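Local structure of glycerol dehydratase (1R9D) at residues Q69-G74 against Q308-C313. The protein probably acts as a B12-independent lyase of the glycyl radical enzyme family, dehydrating glycerol by organic-radical chemistry. Residues are numbered along the deposited sequence; the frame is centred on the assembly and turned at random.
Sequences QELIVG and QELIDC
Leu71 and Ile72 leave the irregular chain of 69-74 side by side and press onto one flank of helix 304-317, where Glu309, Leu310 and Cys313 receive them. Leu71 has the most surface buried of any residue here. Its CG is turned beside the backbone N (chi1 -74°) and CD1 is then anti to CA (chi2 177°), which extends this branch toward the helix and sets CD1 among all three helix residues. There CD1 lies 4.0 Å from Leu310 CD2, and at a similar range it touches Cys313 SG. The methyl also meets the end of Glu309, with Leu71 CD1 3.9 Å from the carboxylate carbon Glu309 CD and about as close to CG and OE1; the two side chains run roughly perpendicular to each other. Glu309 OE2 bonds to Thr10 OG1 and forms a salt bridge with Arg12 of helix 11-22, while OE1 lies beside the Leu71 methyl. Cys313 is shared between both loop residues: its SG packs 4.0 Å from Leu71 CB, while its CB is 3.9 Å from Ile72 CG1. Beyond this, Ile72 CD1 faces Leu310 CD2 more loosely at 4.4 Å, and the isoleucine also rests on helix 260-277. Two loop carbonyls bond to that helix, Leu71 O to Tyr261 OH and Val73 O to Gln265 NE2. The contact thus joins the loop after helix 47-61 to helix 304-317 mainly through methyl, methylene and sulfur groups, with one methyl set against a carboxylate; its cohesion is consistent with hydrophobic burial and dispersion, while directional bonds to surrounding helices probably help to set the loop's course.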
ATOM      1  N   GLN A  69     -39.548  24.852   7.515  1.00 36.27           N
ATOM      2  CA  GLN A  69     -39.357  26.068   6.726  1.00 37.12           C
ATOM      3  C   GLN A  69     -38.108  26.150   5.842  1.00 35.76           C
ATOM      4  O   GLN A  69     -37.823  27.201   5.273  1.00 35.52           O
ATOM      5  CB  GLN A  69     -39.406  27.295   7.645  1.00 39.06           C
ATOM      6  CG  GLN A  69     -40.717  27.460   8.409  1.00 42.00           C
ATOM      7  CD  GLN A  69     -41.937  27.403   7.500  1.00 44.53           C
ATOM      8  OE1 GLN A  69     -42.002  28.095   6.479  1.00 45.38           O
ATOM      9  NE2 GLN A  69     -42.915  26.579   7.871  1.00 46.00           N
ATOM     10  N   GLU A  70     -37.369  25.053   5.716  1.00 35.67           N
ATOM     11  CA  GLU A  70     -36.169  25.060   4.880  1.00 34.71           C
ATOM     12  C   GLU A  70     -36.480  25.123   3.386  1.00 34.24           C
ATOM     13  O   GLU A  70     -37.447  24.518   2.917  1.00 34.86           O
ATOM     14  CB  GLU A  70     -35.315  23.812   5.151  1.00 35.56           C
ATOM     15  CG  GLU A  70     -34.375  23.923   6.344  1.00 36.67           C
ATOM     16  CD  GLU A  70     -33.444  22.722   6.473  1.00 37.98           C
ATOM     17  OE1 GLU A  70     -32.378  22.863   7.110  1.00 37.64           O
ATOM     18  OE2 GLU A  70     -33.780  21.636   5.946  1.00 37.28           O
ATOM     19  N   LEU A  71     -35.660  25.866   2.645  1.00 32.84           N
ATOM     20  CA  LEU A  71     -35.802  25.969   1.196  1.00 31.61           C
ATOM     21  C   LEU A  71     -34.680  25.126   0.587  1.00 31.43           C
ATOM     22  O   LEU A  71     -34.832  24.533  -0.483  1.00 31.04           O
ATOM     23  CB  LEU A  71     -35.675  27.422   0.725  1.00 32.16           C
ATOM     24  CG  LEU A  71     -36.839  28.383   0.984  1.00 32.59           C
ATOM     25  CD1 LEU A  71     -36.463  29.778   0.514  1.00 32.66           C
ATOM     26  CD2 LEU A  71     -38.084  27.900   0.254  1.00 32.15           C
ATOM     27  N   ILE A  72     -33.551  25.084   1.286  1.00 30.99           N
ATOM     28  CA  ILE A  72     -32.387  24.307   0.861  1.00 30.44           C
ATOM     29  C   ILE A  72     -32.286  23.153   1.851  1.00 29.94           C
ATOM     30  O   ILE A  72     -32.143  23.375   3.052  1.00 31.20           O
ATOM     31  CB  ILE A  72     -31.091  25.157   0.921  1.00 29.91           C
ATOM     32  CG1 ILE A  72     -31.167  26.301  -0.097  1.00 30.73           C
ATOM     33  CG2 ILE A  72     -29.866  24.270   0.673  1.00 31.06           C
ATOM     34  CD1 ILE A  72     -31.174  25.850  -1.552  1.00 30.36           C
ATOM     35  N   VAL A  73     -32.358  21.921   1.358  1.00 30.07           N
ATOM     36  CA  VAL A  73     -32.316  20.763   2.242  1.00 29.70           C
ATOM     37  C   VAL A  73     -31.028  19.947   2.217  1.00 29.78           C
ATOM     38  O   VAL A  73     -30.264  19.993   1.256  1.00 30.29           O
ATOM     39  CB  VAL A  73     -33.507  19.813   1.951  1.00 30.12           C
ATOM     40  CG1 VAL A  73     -34.820  20.531   2.230  1.00 31.00           C
ATOM     41  CG2 VAL A  73     -33.463  19.345   0.505  1.00 30.34           C
ATOM     42  N   GLY A  74     -30.818  19.190   3.289  1.00 30.40           N
ATOM     43  CA  GLY A  74     -29.635  18.361   3.429  1.00 31.16           C
ATOM     44  C   GLY A  74     -29.045  18.590   4.806  1.00 31.97           C
ATOM     45  O   GLY A  74     -28.392  19.609   5.043  1.00 32.98           O
ATOM     46  N   GLN A 308     -31.794  36.330  -2.955  1.00 30.02           N
ATOM     47  CA  GLN A 308     -31.144  36.680  -1.700  1.00 29.68           C
ATOM     48  C   GLN A 308     -31.590  35.756  -0.569  1.00 29.54           C
ATOM     49  O   GLN A 308     -30.784  35.382   0.277  1.00 30.56           O
ATOM     50  CB  GLN A 308     -31.438  38.135  -1.323  1.00 29.30           C
ATOM     51  CG  GLN A 308     -30.731  38.593  -0.049  1.00 29.66           C
ATOM     52  CD  GLN A 308     -29.213  38.658  -0.202  1.00 29.01           C
ATOM     53  OE1 GLN A 308     -28.696  39.360  -1.069  1.00 30.19           O
ATOM     54  NE2 GLN A 308     -28.500  37.929   0.650  1.00 29.25           N
ATOM     55  N   GLU A 309     -32.866  35.385  -0.545  1.00 29.13           N
ATOM     56  CA  GLU A 309     -33.352  34.493   0.509  1.00 28.28           C
ATOM     57  C   GLU A 309     -32.691  33.115   0.395  1.00 27.67           C
ATOM     58  O   GLU A 309     -32.389  32.480   1.404  1.00 26.97           O
ATOM     59  CB  GLU A 309     -34.886  34.360   0.448  1.00 29.22           C
ATOM     60  CG  GLU A 309     -35.488  33.477   1.543  1.00 31.49           C
ATOM     61  CD  GLU A 309     -37.016  33.514   1.572  1.00 32.95           C
ATOM     62  OE1 GLU A 309     -37.634  33.592   0.492  1.00 34.18           O
ATOM     63  OE2 GLU A 309     -37.601  33.452   2.677  1.00 34.17           O
ATOM     64  N   LEU A 310     -32.456  32.660  -0.833  1.00 28.08           N
ATOM     65  CA  LEU A 310     -31.816  31.363  -1.051  1.00 28.81           C
ATOM     66  C   LEU A 310     -30.368  31.395  -0.566  1.00 29.03           C
ATOM     67  O   LEU A 310     -29.871  30.428   0.025  1.00 28.47           O
ATOM     68  CB  LEU A 310     -31.863  30.991  -2.534  1.00 29.60           C
ATOM     69  CG  LEU A 310     -33.243  30.584  -3.065  1.00 29.48           C
ATOM     70  CD1 LEU A 310     -33.178  30.368  -4.563  1.00 29.78           C
ATOM     71  CD2 LEU A 310     -33.702  29.319  -2.357  1.00 29.97           C
ATOM     72  N   ILE A 311     -29.688  32.507  -0.824  1.00 28.15           N
ATOM     73  CA  ILE A 311     -28.309  32.652  -0.376  1.00 29.18           C
ATOM     74  C   ILE A 311     -28.313  32.661   1.155  1.00 28.86           C
ATOM     75  O   ILE A 311     -27.462  32.041   1.790  1.00 27.40           O
ATOM     76  CB  ILE A 311     -27.678  33.950  -0.947  1.00 29.33           C
ATOM     77  CG1 ILE A 311     -27.517  33.806  -2.464  1.00 30.72           C
ATOM     78  CG2 ILE A 311     -26.322  34.218  -0.298  1.00 30.29           C
ATOM     79  CD1 ILE A 311     -26.885  35.009  -3.151  1.00 31.80           C
ATOM     80  N   ASP A 312     -29.290  33.343   1.751  1.00 29.39           N
ATOM     81  CA  ASP A 312     -29.385  33.382   3.207  1.00 29.00           C
ATOM     82  C   ASP A 312     -29.563  31.972   3.760  1.00 28.79           C
ATOM     83  O   ASP A 312     -29.003  31.632   4.804  1.00 27.73           O
ATOM     84  CB  ASP A 312     -30.563  34.257   3.662  1.00 30.65           C
ATOM     85  CG  ASP A 312     -30.376  35.728   3.325  1.00 32.36           C
ATOM     86  OD1 ASP A 312     -29.224  36.151   3.071  1.00 31.81           O
ATOM     87  OD2 ASP A 312     -31.387  36.469   3.327  1.00 32.61           O
ATOM     88  N   CYS A 313     -30.344  31.145   3.067  1.00 29.18           N
ATOM     89  CA  CYS A 313     -30.557  29.774   3.517  1.00 29.02           C
ATOM     90  C   CYS A 313     -29.254  28.984   3.477  1.00 28.89           C
ATOM     91  O   CYS A 313     -28.990  28.175   4.363  1.00 28.98           O
ATOM     92  CB  CYS A 313     -31.612  29.077   2.656  1.00 30.08           C
ATOM     93  SG  CYS A 313     -33.303  29.628   3.013  1.00 33.25           S
TER